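Local coordinates for protein SusD homolog (PDB 3FDH) that probably binds glycans at the bacterial surface, as a SusD/RagB-family lipoprotein thought to work with an outer-membrane transporter, at residues V19-L25 against I91-C96; S31-N36 against G81-S85; A62-E66 against N453-K459; M207-N211 against R440-L444; L413-I418 against E446-T450. All coordinates share one frame; numbering follows the deposited sequence.

Interaction 1 of 5, residues V19-L25 against I91-C96; sequences VASRFIL and IIIDQC
I92 reaches across to the helical turn S21-L25 and buries more of itself in this contact than any other residue of the two segments. Its two branches divide the work. CG1 and CD1 run past I24 in the opposite direction, with I92 CG1 3.7 Å from I24 CB, and I92 CD1 goes on to lie 3.5 Å from L25 N and near L25 CB. The shorter branch, I92 CG2, sits 3.6 Å from S21 CB. A beta-branched isoleucine suits the place because it fills the groove between two residues one turn apart. S21 lies where the backbones come nearest, its CA 5.1 Å from that of I92, and a small side chain permits this. With S21 OG beside its backbone N (chi1 -71°), the hydroxyl is turned toward the C-terminal end of helix 76-95, 3.5 Å from C96 SG, where the carboxylate of D102 is its hydrogen-bond partner. Q95, the third large contributor, brings its CB to 3.4 Å from S21 OG. I91 adds a methyl contact at the margin, with I91 CG2 3.9 Å from I24 CD1. The two short helical segments run nearly antiparallel, at 162°, with A20 as the N-cap residue of the first. Helix 106-127 packs against both, M111 meeting L25 and A112 meeting I92, so the N-terminal end of helix 21-37 and the C-terminal end of helix 76-95 share a third helix as neighbour.

Interaction 2 of 5, residues S31-N36 against G81-S85; sequences STAFSN and GIYSS
N36 CG and S85 OG each stand beside their own backbone N and anti to the carbonyl carbon (chi1 -59° in both), which brings the amide and the hydroxyl together in the gap between two helices. N36 ND2 donates to S85 OG at 2.9 Å, with the oxygen close to the amide plane. The other half of the amide is fixed by water: one molecule donates both to N36 OD1 and, at 2.9 Å, to G81 O. G81 has no side chain; a CB there would come within about 3.4 Å of N36 OD1, so glycine lets the amide lie close. I82 slides past N36 in the opposite sense, its CG1 3.8 Å from N36 CG, giving an apolar flank. S31 has two modelled conformers; in the one described, S31 OG is hydrogen-bonded to S85 OG at 2.7 Å, either hydroxyl possibly donating, and also to D27 O and V28 O of its own helix. N36 ND2 has a second acceptor in N119 OD1 of helix 106-127, so three bonds grip the buried amide. A pi-type turn at 32-36 widens the first helix here. Small and polar residues bridging two nearly antiparallel helices (173°) make this a polar layer within an alpha-helical packing, in keeping with the helix-rich SusD fold.

Interaction 3 of 5, residues A62-E66 against N453-K459; sequences AEVRE and NPNNSSK
The guanidinium of R65 is flanked on one face by N453 ND2, which lies 3.1 Å above the plane and toward the rim; the two groups are donors and do not bond. Acceptors gather round the edge instead. R65 NE gives its hydrogen to K459 O at 2.9 Å, almost in the guanidinium plane, while R65 NH2 reaches a lone pair of N456 OD1, also at 2.9 Å, with a larger tilt. On its own side NH1 bonds to A62 O, approaching from the face opposite to that used by R65 N. With three nitrogens used, the flat group is fixed in rotation, and an arginine suits the place because it can serve so many carbonyls at once. The chain bends at chi2 (-63°), bringing the guanidinium back beside its own helix end, where NH1 meets A62 O in plane. R65 has a positive phi and closes helix 57-63 with a Schellman motif. N453 ND2 donates to E63 O at 2.9 Å, in the carbonyl plane, and N453 OD1 takes hydrogens from N455 N and ND2, so this asparagine both caps its turn and bridges the segments. The extended K459 packs CB against R65 CB at 3.8 Å and sends NZ to R65 O. The contact joins the C-terminal end of helix 57-63 to the turn leading into the short, weakly bonded helix 456-459, while S47 and Y48 of helix 40-48 also touch R65.

Interaction 4 of 5, residues M207-N211 against R440-L444; sequences MRLIN and RMKGL
R440 reaches the C-terminal end of helix 191-208 from CG outward, and M207, a selenomethionine here, receives its far half. CB points toward the other segment and CG leaves it anti to the backbone N (chi1 171°), carrying the chain outward. R440 CG passes R208 O at 4.2 Å, and R440 CD then nestles among carbonyl oxygens, 3.2 Å from M207 O and 3.6 Å from R208 O. A bend at chi3 (59°) turns the remainder. R440 NE donates to a water at 2.8 Å; the same water accepts from R208 NH1, so it lies between two arginines whose nearest charged atoms, R208 NH1 and R440 NE, remain 5.6 Å apart. CZ and its nitrogens lie over M207 CG, which sits above one guanidinium face, toward the rim; R440 NH1 is 3.5 Å from M207 CG. The charge is met by E344 at NH1 and D437 at NH2, both salt bridges, which probably makes it tolerable for the face to lie on a methylene. R208 similarly pairs with E433 and D125. Beyond this, I210 CG2 touches L444 CD1 at 4.0 Å, and N211 slides past L444 in the opposite direction, the leucine supplying an apolar surface beside the amide. G443 has no side chain to hinder the approach of N211. Helix 335-348 reaches both sides, through L341 and E344 to M207 and through R348 to R440 and L444, and helix 216-228 lies against M207 and I210. The contact thus brings the C-terminal ends of helices 191-208 and 431-443 together within a larger group of helices.

Interaction 5 of 5, residues L413-I418 against E446-T450; sequences LQETMI and ENFIT
F448 lays its ring flat against the helix at Q414: Q414 CA stands 3.8 Å from the centroid of the F448 ring, only 8° off the normal, a CH-pi contact over the face. Q414 CG, anti to the backbone N (chi1 174°), runs on along that face to lie 3.8 Å from F448 CD1, and the amide plane is inclined 55° to the ring. E446 CB lies over the opposite face, nearer the rim, so the phenyl sits between the helix and its own segment. L413 crosses the ring at about a right angle, with L413 CD2 3.8 Å from F448 CE2, and M417, a selenomethionine here, comes obliquely with M417 CG 4.1 Å from F448 CD2. A phenylalanine suits this slot because one flat side chain can lie against L413, Q414 and M417, which share one side of the helix over about one turn. I449 behaves differently. It slides past I418 in the opposite direction, with I449 CD1 4.0 Å from I418 CG1, and I449 CD1 also reaches M417 O at 3.7 Å. E446 meets L413 CD2 with a carboxylate oxygen, but its charge is directed to R348 of helix 335-348. No hydrogen bond crosses between the segments, and the hold is apolar. M441 of helix 431-443 touches both M417 and F448. The arrangement is that of a loop leaving one helix and folding back over its predecessor, here helix 412-423, within the largely helical SusD-like fold.

How the interactions relate
From the N terminus, interaction 1 opens at V19-L25 and closes at I91-C96, and interaction 2 lies within that span, using the same helices, 21-37 and 76-95. Interaction 3 opens at A62-E66, between the two ends of interaction 2, and so crosses both; it closes only at N453-K459, tying an early part of the chain to a late one. That long loop encloses interactions 4 and 5, which cross each other: interaction 4 ties helix 191-208 to helix 431-443, and interaction 5 ties helix 412-423 to the loop after helix 431-443. These two touch: M441 O and E446 N are 2.8 Å apart, a probable hydrogen bond. Interactions 1 and 3 lie on opposite sides of the chain's centre.

Interaction 1 of 5, residues V19-L25 against I91-C96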
# COMPACT_ATOMS: atom_id res chain seq x y z
N VAL A 19 -12.01 9.44 26.46
CA VAL A 19 -12.84 8.28 26.14
C VAL A 19 -12.04 7.01 26.31
O VAL A 19 -10.80 7.02 26.28
CB VAL A 19 -13.51 8.38 24.73
CG1 VAL A 19 -14.27 9.70 24.59
CG2 VAL A 19 -12.52 8.23 23.63
N ALA A 20 -12.76 5.91 26.52
CA ALA A 20 -12.14 4.58 26.69
C ALA A 20 -11.31 4.21 25.46
O ALA A 20 -11.72 4.44 24.32
CB ALA A 20 -13.19 3.49 26.99
N SER A 21 -10.14 3.65 25.72
CA SER A 21 -9.19 3.34 24.64
C SER A 21 -9.77 2.55 23.50
O SER A 21 -9.41 2.75 22.36
CB SER A 21 -7.97 2.59 25.17
OG SER A 21 -7.15 3.43 25.95
N ARG A 22 -10.68 1.64 23.81
CA ARG A 22 -11.27 0.79 22.77
C ARG A 22 -11.99 1.62 21.72
O ARG A 22 -11.91 1.34 20.52
CB ARG A 22 -12.17 -0.29 23.35
CG ARG A 22 -13.40 0.18 24.09
CD ARG A 22 -14.00 -0.99 24.82
NE ARG A 22 -15.25 -0.66 25.49
CZ ARG A 22 -15.34 -0.18 26.73
NH1 ARG A 22 -14.26 0.05 27.48
NH2 ARG A 22 -16.55 0.06 27.22
N PHE A 23 -12.64 2.68 22.16
CA PHE A 23 -13.38 3.54 21.23
C PHE A 23 -12.41 4.34 20.36
O PHE A 23 -12.66 4.64 19.17
CB PHE A 23 -14.37 4.43 21.99
CG PHE A 23 -15.39 3.65 22.78
CD1 PHE A 23 -16.15 2.67 22.16
CD2 PHE A 23 -15.55 3.85 24.16
CE1 PHE A 23 -17.08 1.93 22.90
CE2 PHE A 23 -16.47 3.13 24.87
CZ PHE A 23 -17.22 2.17 24.25
N ILE A 24 -11.28 4.67 20.95
CA ILE A 24 -10.27 5.42 20.20
C ILE A 24 -9.70 4.47 19.14
O ILE A 24 -9.47 4.85 17.98
CB ILE A 24 -9.14 5.98 21.09
CG1 ILE A 24 -9.69 6.85 22.22
CG2 ILE A 24 -8.15 6.79 20.24
CD1 ILE A 24 -8.65 7.26 23.27
N LEU A 25 -9.50 3.23 19.54
CA LEU A 25 -8.89 2.25 18.64
C LEU A 25 -9.75 2.03 17.42
O LEU A 25 -9.27 1.82 16.31
CB LEU A 25 -8.66 0.91 19.35
CG LEU A 25 -7.91 -0.16 18.58
CD1 LEU A 25 -6.43 0.35 18.36
CD2 LEU A 25 -8.00 -1.53 19.27
N ILE A 91 -2.31 8.11 22.64
CA ILE A 91 -3.22 8.40 23.76
C ILE A 91 -3.67 7.06 24.35
O ILE A 91 -3.71 6.88 25.56
CB ILE A 91 -4.41 9.28 23.34
CG1 ILE A 91 -3.94 10.72 23.11
CG2 ILE A 91 -5.50 9.26 24.40
CD1 ILE A 91 -4.95 11.62 22.38
N ILE A 92 -3.95 6.10 23.48
CA ILE A 92 -4.38 4.78 23.93
C ILE A 92 -3.26 4.15 24.76
O ILE A 92 -3.46 3.58 25.84
CB ILE A 92 -4.67 3.83 22.76
CG1 ILE A 92 -5.91 4.30 21.96
CG2 ILE A 92 -4.86 2.43 23.29
CD1 ILE A 92 -6.19 3.50 20.64
N ILE A 93 -2.05 4.30 24.25
CA ILE A 93 -0.88 3.65 24.84
C ILE A 93 -0.69 4.19 26.24
O ILE A 93 -0.42 3.45 27.18
CB ILE A 93 0.39 3.82 23.99
CG1 ILE A 93 0.21 3.12 22.63
CG2 ILE A 93 1.59 3.30 24.79
CD1 ILE A 93 1.31 3.34 21.64
N ASP A 94 -0.89 5.49 26.36
CA ASP A 94 -0.78 6.14 27.67
C ASP A 94 -1.94 5.75 28.58
O ASP A 94 -1.75 5.42 29.74
CB ASP A 94 -0.71 7.66 27.58
CG ASP A 94 0.65 8.15 27.10
OD1 ASP A 94 1.60 7.33 26.98
OD2 ASP A 94 0.76 9.36 26.84
N GLN A 95 -3.14 5.79 28.03
CA GLN A 95 -4.32 5.45 28.84
C GLN A 95 -4.26 4.01 29.35
O GLN A 95 -4.78 3.71 30.42
CB GLN A 95 -5.62 5.67 28.08
CG GLN A 95 -5.94 7.14 27.92
CD GLN A 95 -7.29 7.41 27.27
OE1 GLN A 95 -8.09 6.51 27.02
NE2 GLN A 95 -7.54 8.66 26.98
N CYS A 96 -3.54 3.16 28.61
CA CYS A 96 -3.50 1.73 28.93
C CYS A 96 -2.35 1.37 29.83
O CYS A 96 -2.20 0.22 30.27
CB CYS A 96 -3.44 0.88 27.67
SG CYS A 96 -4.98 0.85 26.82

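Interaction 2 of 5, residues S31-N36 against G81-S85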
# COMPACT_ATOMS: atom_id res chain seq x y z
N SER A 31 -9.34 5.02 10.47
CA SER A 31 -8.57 6.09 9.84
C SER A 31 -7.29 5.60 9.18
O SER A 31 -6.92 6.10 8.09
CB SER A 31 -8.30 7.24 10.82
OG SER A 31 -7.38 6.88 11.83
N THR A 32 -6.64 4.63 9.81
CA THR A 32 -5.39 4.08 9.26
C THR A 32 -5.64 3.37 7.93
O THR A 32 -4.87 3.51 6.98
CB THR A 32 -4.63 3.20 10.28
OG1 THR A 32 -4.30 4.00 11.42
CG2 THR A 32 -3.35 2.67 9.66
N ALA A 33 -6.75 2.65 7.85
CA ALA A 33 -7.09 1.92 6.63
C ALA A 33 -7.62 2.86 5.57
O ALA A 33 -7.04 3.06 4.50
CB ALA A 33 -8.10 0.83 6.93
N PHE A 34 -8.72 3.49 5.91
CA PHE A 34 -9.46 4.32 4.96
C PHE A 34 -8.75 5.58 4.45
O PHE A 34 -8.75 5.86 3.24
CB PHE A 34 -10.82 4.72 5.52
CG PHE A 34 -11.70 5.37 4.51
CD1 PHE A 34 -12.50 4.61 3.68
CD2 PHE A 34 -11.71 6.74 4.36
CE1 PHE A 34 -13.31 5.21 2.70
CE2 PHE A 34 -12.52 7.35 3.39
CZ PHE A 34 -13.32 6.57 2.56
N SER A 35 -8.16 6.34 5.36
CA SER A 35 -7.57 7.63 5.03
C SER A 35 -6.06 7.68 4.87
O SER A 35 -5.52 8.46 4.09
CB SER A 35 -7.94 8.65 6.10
OG SER A 35 -9.35 8.83 6.19
N ASN A 36 -5.38 6.88 5.66
CA ASN A 36 -3.94 6.90 5.73
C ASN A 36 -3.22 6.01 4.75
O ASN A 36 -2.44 6.50 3.95
CB ASN A 36 -3.49 6.60 7.15
CG ASN A 36 -4.06 7.60 8.14
OD1 ASN A 36 -4.73 8.57 7.74
ND2 ASN A 36 -3.82 7.37 9.42
N GLY A 81 -3.69 13.72 8.74
CA GLY A 81 -4.46 12.52 9.14
C GLY A 81 -3.61 11.43 9.77
O GLY A 81 -4.00 10.80 10.75
N ILE A 82 -2.42 11.25 9.22
CA ILE A 82 -1.48 10.27 9.72
C ILE A 82 -1.01 10.67 11.12
O ILE A 82 -0.99 9.86 12.03
CB ILE A 82 -0.31 10.07 8.75
CG1 ILE A 82 -0.82 9.38 7.47
CG2 ILE A 82 0.79 9.25 9.42
CD1 ILE A 82 0.12 9.62 6.25
N TYR A 83 -0.66 11.94 11.29
CA TYR A 83 -0.24 12.46 12.59
C TYR A 83 -1.38 12.38 13.60
O TYR A 83 -1.19 12.00 14.75
CB TYR A 83 0.33 13.87 12.51
CG TYR A 83 1.78 13.89 12.08
CD1 TYR A 83 2.78 13.64 13.00
CD2 TYR A 83 2.14 14.20 10.77
CE1 TYR A 83 4.11 13.67 12.64
CE2 TYR A 83 3.49 14.23 10.38
CZ TYR A 83 4.46 13.96 11.33
OH TYR A 83 5.81 13.97 11.01
N SER A 84 -2.58 12.64 13.13
CA SER A 84 -3.76 12.54 14.00
C SER A 84 -3.97 11.11 14.53
O SER A 84 -4.28 10.89 15.70
CB SER A 84 -5.03 12.98 13.25
OG SER A 84 -6.16 12.80 14.10
N SER A 85 -3.82 10.14 13.64
CA SER A 85 -4.01 8.73 13.99
C SER A 85 -2.91 8.28 14.93
O SER A 85 -3.15 7.51 15.85
CB SER A 85 -4.06 7.85 12.74
OG SER A 85 -5.09 8.24 11.88
O HOH W 1 -6.53 9.92 9.58

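Interaction 3 of 5, residues A62-E66 against N453-K459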
# COMPACT_ATOMS: atom_id res chain seq x y z
N ALA A 62 -0.71 15.56 -11.39
CA ALA A 62 0.27 14.64 -10.78
C ALA A 62 0.83 13.76 -11.90
O ALA A 62 2.03 13.53 -12.02
CB ALA A 62 -0.37 13.77 -9.66
N GLU A 63 -0.07 13.27 -12.75
CA GLU A 63 0.33 12.41 -13.84
C GLU A 63 1.34 13.05 -14.81
O GLU A 63 2.29 12.40 -15.27
CB GLU A 63 -0.94 11.98 -14.61
CG GLU A 63 -0.68 10.90 -15.71
CD GLU A 63 -0.24 9.55 -15.15
OE1 GLU A 63 -0.80 9.09 -14.11
OE2 GLU A 63 0.62 8.91 -15.81
N VAL A 64 1.13 14.32 -15.11
CA VAL A 64 1.96 15.02 -16.09
C VAL A 64 3.06 15.75 -15.39
O VAL A 64 3.85 16.46 -15.96
CB VAL A 64 1.14 15.95 -17.02
CG1 VAL A 64 0.18 15.10 -17.88
CG2 VAL A 64 0.44 17.13 -16.23
N ARG A 65 3.07 15.56 -14.09
CA ARG A 65 4.09 16.15 -13.20
C ARG A 65 4.17 17.64 -13.28
O ARG A 65 5.27 18.20 -13.36
CB ARG A 65 5.47 15.58 -13.50
CG ARG A 65 5.56 14.09 -13.46
CD ARG A 65 5.27 13.48 -12.11
NE ARG A 65 5.70 12.10 -12.21
CZ ARG A 65 4.91 11.05 -12.38
NH1 ARG A 65 3.58 11.15 -12.32
NH2 ARG A 65 5.46 9.87 -12.54
N GLU A 66 3.02 18.30 -13.27
CA GLU A 66 3.00 19.76 -13.26
C GLU A 66 2.59 20.31 -11.90
O GLU A 66 1.41 20.37 -11.56
CB GLU A 66 2.14 20.28 -14.43
CG GLU A 66 2.65 19.69 -15.79
CD GLU A 66 1.80 19.99 -17.05
OE1 GLU A 66 0.75 20.67 -16.96
OE2 GLU A 66 2.21 19.51 -18.15
N ASN A 453 6.22 6.78 -18.12
CA ASN A 453 5.96 8.23 -18.06
C ASN A 453 7.19 9.03 -18.54
O ASN A 453 8.23 8.97 -17.92
CB ASN A 453 5.57 8.62 -16.62
CG ASN A 453 5.00 10.00 -16.52
OD1 ASN A 453 5.45 10.94 -17.19
ND2 ASN A 453 4.05 10.17 -15.58
N PRO A 454 7.06 9.85 -19.61
CA PRO A 454 8.27 10.53 -20.09
C PRO A 454 8.77 11.58 -19.17
O PRO A 454 9.91 12.03 -19.29
CB PRO A 454 7.79 11.20 -21.38
CG PRO A 454 6.52 10.53 -21.73
CD PRO A 454 5.90 10.13 -20.47
N ASN A 455 7.91 11.96 -18.23
CA ASN A 455 8.24 13.06 -17.32
C ASN A 455 9.16 12.60 -16.20
O ASN A 455 9.68 13.39 -15.40
CB ASN A 455 6.97 13.67 -16.75
CG ASN A 455 6.11 14.30 -17.82
OD1 ASN A 455 6.47 15.33 -18.37
ND2 ASN A 455 4.94 13.69 -18.08
N ASN A 456 9.38 11.31 -16.18
CA ASN A 456 10.22 10.70 -15.15
C ASN A 456 11.72 10.94 -15.35
O ASN A 456 12.52 10.55 -14.51
CB ASN A 456 9.96 9.19 -15.09
CG ASN A 456 8.72 8.85 -14.34
OD1 ASN A 456 8.10 9.70 -13.70
ND2 ASN A 456 8.37 7.59 -14.37
N SER A 457 12.06 11.60 -16.46
CA SER A 457 13.45 11.88 -16.80
C SER A 457 14.02 12.80 -15.74
O SER A 457 15.16 12.65 -15.30
CB SER A 457 13.58 12.51 -18.19
OG SER A 457 12.77 13.66 -18.29
N SER A 458 13.19 13.75 -15.31
CA SER A 458 13.58 14.67 -14.25
C SER A 458 12.52 14.85 -13.17
O SER A 458 12.79 15.50 -12.16
CB SER A 458 13.88 16.03 -14.83
OG SER A 458 12.69 16.58 -15.40
N LYS A 459 11.35 14.26 -13.34
CA LYS A 459 10.26 14.44 -12.39
C LYS A 459 9.59 13.21 -11.82
O LYS A 459 8.38 13.17 -11.63
CB LYS A 459 9.19 15.37 -12.95
CG LYS A 459 9.70 16.81 -12.91
CD LYS A 459 8.70 17.72 -13.49
CE LYS A 459 9.01 19.10 -13.09
NZ LYS A 459 7.95 19.94 -13.69
O HOH W 2 2.59 8.65 -13.78
O HOH W 3 5.62 6.94 -13.54

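Interaction 4 of 5, residues M207-N211 against R440-L444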
# COMPACT_ATOMS: atom_id res chain seq x y z
N MSE A 207 12.92 -5.68 5.46
CA MSE A 207 13.30 -5.64 4.04
C MSE A 207 13.39 -4.19 3.58
O MSE A 207 14.22 -3.83 2.74
CB MSE A 207 12.32 -6.43 3.18
CG MSE A 207 12.79 -6.52 1.74
SE MSE A 207 14.29 -7.66 1.53
CE MSE A 207 13.16 -9.15 1.65
N ARG A 208 12.55 -3.34 4.16
CA ARG A 208 12.55 -1.92 3.74
C ARG A 208 13.91 -1.26 3.86
O ARG A 208 14.31 -0.44 3.02
CB ARG A 208 11.56 -1.11 4.58
CG ARG A 208 11.53 0.36 4.17
CD ARG A 208 10.50 0.60 3.07
NE ARG A 208 9.17 0.69 3.67
CZ ARG A 208 8.16 -0.14 3.46
NH1 ARG A 208 8.23 -1.11 2.58
NH2 ARG A 208 7.02 0.07 4.09
N LEU A 209 14.63 -1.63 4.93
CA LEU A 209 15.89 -0.95 5.28
C LEU A 209 17.15 -1.67 4.83
O LEU A 209 18.25 -1.34 5.23
CB LEU A 209 15.99 -0.75 6.77
CG LEU A 209 14.85 -0.04 7.51
CD1 LEU A 209 15.32 0.26 8.93
CD2 LEU A 209 14.38 1.21 6.83
N ILE A 210 16.96 -2.66 4.00
CA ILE A 210 18.04 -3.56 3.58
C ILE A 210 19.24 -2.85 2.98
O ILE A 210 20.37 -3.25 3.20
CB ILE A 210 17.52 -4.66 2.61
CG1 ILE A 210 18.50 -5.84 2.56
CG2 ILE A 210 17.23 -4.08 1.20
CD1 ILE A 210 18.66 -6.56 3.89
N ASN A 211 18.98 -1.81 2.21
CA ASN A 211 20.07 -1.07 1.58
C ASN A 211 21.07 -0.56 2.60
O ASN A 211 22.26 -0.38 2.31
CB ASN A 211 19.48 0.11 0.78
CG ASN A 211 20.50 0.84 -0.05
OD1 ASN A 211 21.48 0.25 -0.52
ND2 ASN A 211 20.25 2.12 -0.29
N ARG A 440 12.75 1.47 -3.23
CA ARG A 440 13.78 0.70 -2.53
C ARG A 440 14.65 0.10 -3.61
O ARG A 440 15.88 0.11 -3.49
CB ARG A 440 13.19 -0.36 -1.62
CG ARG A 440 14.20 -1.32 -1.06
CD ARG A 440 13.62 -2.21 0.01
NE ARG A 440 12.49 -3.01 -0.44
CZ ARG A 440 12.62 -4.23 -0.98
NH1 ARG A 440 13.82 -4.77 -1.17
NH2 ARG A 440 11.54 -4.86 -1.37
N MSE A 441 14.02 -0.45 -4.66
CA MSE A 441 14.77 -1.01 -5.82
C MSE A 441 15.68 0.04 -6.44
O MSE A 441 16.82 -0.25 -6.84
CB MSE A 441 13.87 -1.55 -6.88
CG MSE A 441 13.53 -2.92 -6.47
SE MSE A 441 12.31 -4.03 -7.56
CE MSE A 441 10.63 -3.34 -7.11
N LYS A 442 15.16 1.26 -6.55
CA LYS A 442 15.95 2.37 -7.04
C LYS A 442 17.23 2.58 -6.23
O LYS A 442 18.33 2.71 -6.79
CB LYS A 442 15.19 3.69 -7.05
CG LYS A 442 14.34 3.87 -8.24
CD LYS A 442 13.72 5.28 -8.34
CE LYS A 442 14.69 6.37 -8.70
NZ LYS A 442 15.31 6.30 -10.05
N GLY A 443 17.07 2.59 -4.91
CA GLY A 443 18.21 2.75 -4.02
C GLY A 443 19.21 1.61 -4.14
O GLY A 443 20.40 1.81 -3.95
N LEU A 444 18.73 0.44 -4.54
CA LEU A 444 19.55 -0.76 -4.72
C LEU A 444 20.08 -0.85 -6.16
O LEU A 444 20.76 -1.78 -6.54
CB LEU A 444 18.74 -2.03 -4.40
CG LEU A 444 18.27 -2.16 -2.96
CD1 LEU A 444 17.35 -3.36 -2.75
CD2 LEU A 444 19.51 -2.23 -2.05
O HOH W 4 9.92 -2.55 0.55

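Interaction 5 of 5, residues L413-I418 against E446-T450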
# COMPACT_ATOMS: atom_id res chain seq x y z
N LEU A 413 15.02 -13.19 -8.80
CA LEU A 413 14.66 -11.94 -8.13
C LEU A 413 13.80 -11.01 -8.98
O LEU A 413 12.79 -10.47 -8.52
CB LEU A 413 15.90 -11.18 -7.65
CG LEU A 413 15.60 -9.90 -6.85
CD1 LEU A 413 14.75 -10.16 -5.61
CD2 LEU A 413 16.92 -9.20 -6.52
N GLN A 414 14.27 -10.81 -10.19
CA GLN A 414 13.63 -9.90 -11.14
C GLN A 414 12.17 -10.27 -11.29
O GLN A 414 11.30 -9.43 -11.19
CB GLN A 414 14.29 -9.97 -12.51
CG GLN A 414 13.56 -9.16 -13.56
CD GLN A 414 14.25 -9.18 -14.90
OE1 GLN A 414 15.29 -8.59 -15.06
NE2 GLN A 414 13.64 -9.83 -15.90
N GLU A 415 11.96 -11.55 -11.56
CA GLU A 415 10.62 -12.11 -11.79
C GLU A 415 9.74 -12.01 -10.55
O GLU A 415 8.56 -11.68 -10.61
CB GLU A 415 10.70 -13.55 -12.27
CG GLU A 415 9.34 -14.14 -12.55
CD GLU A 415 8.52 -13.43 -13.67
OE1 GLU A 415 9.05 -12.67 -14.51
OE2 GLU A 415 7.29 -13.67 -13.71
N THR A 416 10.35 -12.29 -9.41
CA THR A 416 9.68 -12.17 -8.13
C THR A 416 9.15 -10.75 -7.91
O THR A 416 8.02 -10.56 -7.52
CB THR A 416 10.60 -12.61 -6.94
OG1 THR A 416 10.90 -14.02 -7.09
CG2 THR A 416 9.92 -12.33 -5.52
N MSE A 417 9.94 -9.73 -8.23
CA MSE A 417 9.51 -8.40 -7.92
C MSE A 417 8.49 -7.89 -8.95
O MSE A 417 7.60 -7.08 -8.61
CB MSE A 417 10.71 -7.50 -7.83
CG MSE A 417 11.76 -7.94 -6.78
SE MSE A 417 10.97 -8.11 -5.03
CE MSE A 417 10.40 -6.26 -4.85
N ILE A 418 8.64 -8.37 -10.19
CA ILE A 418 7.63 -8.07 -11.25
C ILE A 418 6.27 -8.63 -10.81
O ILE A 418 5.23 -7.97 -10.90
CB ILE A 418 8.02 -8.62 -12.64
CG1 ILE A 418 9.22 -7.81 -13.19
CG2 ILE A 418 6.84 -8.47 -13.58
CD1 ILE A 418 9.88 -8.36 -14.51
N GLU A 446 18.35 -1.27 -8.90
CA GLU A 446 17.66 -2.34 -9.61
C GLU A 446 16.55 -1.72 -10.46
O GLU A 446 15.81 -0.85 -10.01
CB GLU A 446 17.12 -3.36 -8.64
CG GLU A 446 18.25 -4.12 -7.89
CD GLU A 446 17.77 -4.94 -6.70
OE1 GLU A 446 16.61 -4.79 -6.26
OE2 GLU A 446 18.61 -5.72 -6.18
N ASN A 447 16.46 -2.21 -11.68
CA ASN A 447 15.51 -1.70 -12.67
C ASN A 447 14.65 -2.86 -13.16
O ASN A 447 14.81 -3.29 -14.29
CB ASN A 447 16.26 -1.14 -13.92
CG ASN A 447 17.34 -0.07 -13.61
OD1 ASN A 447 18.08 -0.13 -12.62
ND2 ASN A 447 17.47 0.89 -14.52
N PHE A 448 13.76 -3.37 -12.32
CA PHE A 448 12.97 -4.54 -12.68
C PHE A 448 11.60 -4.16 -13.19
O PHE A 448 11.04 -4.81 -14.08
CB PHE A 448 12.82 -5.52 -11.50
CG PHE A 448 14.14 -6.04 -10.93
CD1 PHE A 448 15.22 -6.31 -11.75
CD2 PHE A 448 14.26 -6.30 -9.55
CE1 PHE A 448 16.43 -6.81 -11.19
CE2 PHE A 448 15.43 -6.80 -9.01
CZ PHE A 448 16.52 -7.03 -9.83
N ILE A 449 11.09 -3.07 -12.64
CA ILE A 449 9.75 -2.57 -12.95
C ILE A 449 9.88 -1.40 -13.91
O ILE A 449 10.41 -0.37 -13.56
CB ILE A 449 8.95 -2.11 -11.69
CG1 ILE A 449 8.89 -3.21 -10.63
CG2 ILE A 449 7.54 -1.57 -12.07
CD1 ILE A 449 8.40 -4.48 -11.11
N THR A 450 9.40 -1.58 -15.12
CA THR A 450 9.47 -0.52 -16.12
C THR A 450 8.32 0.47 -16.01
O THR A 450 7.15 0.09 -15.96
CB THR A 450 9.40 -1.10 -17.55
OG1 THR A 450 10.53 -1.97 -17.76
CG2 THR A 450 9.46 0.00 -18.61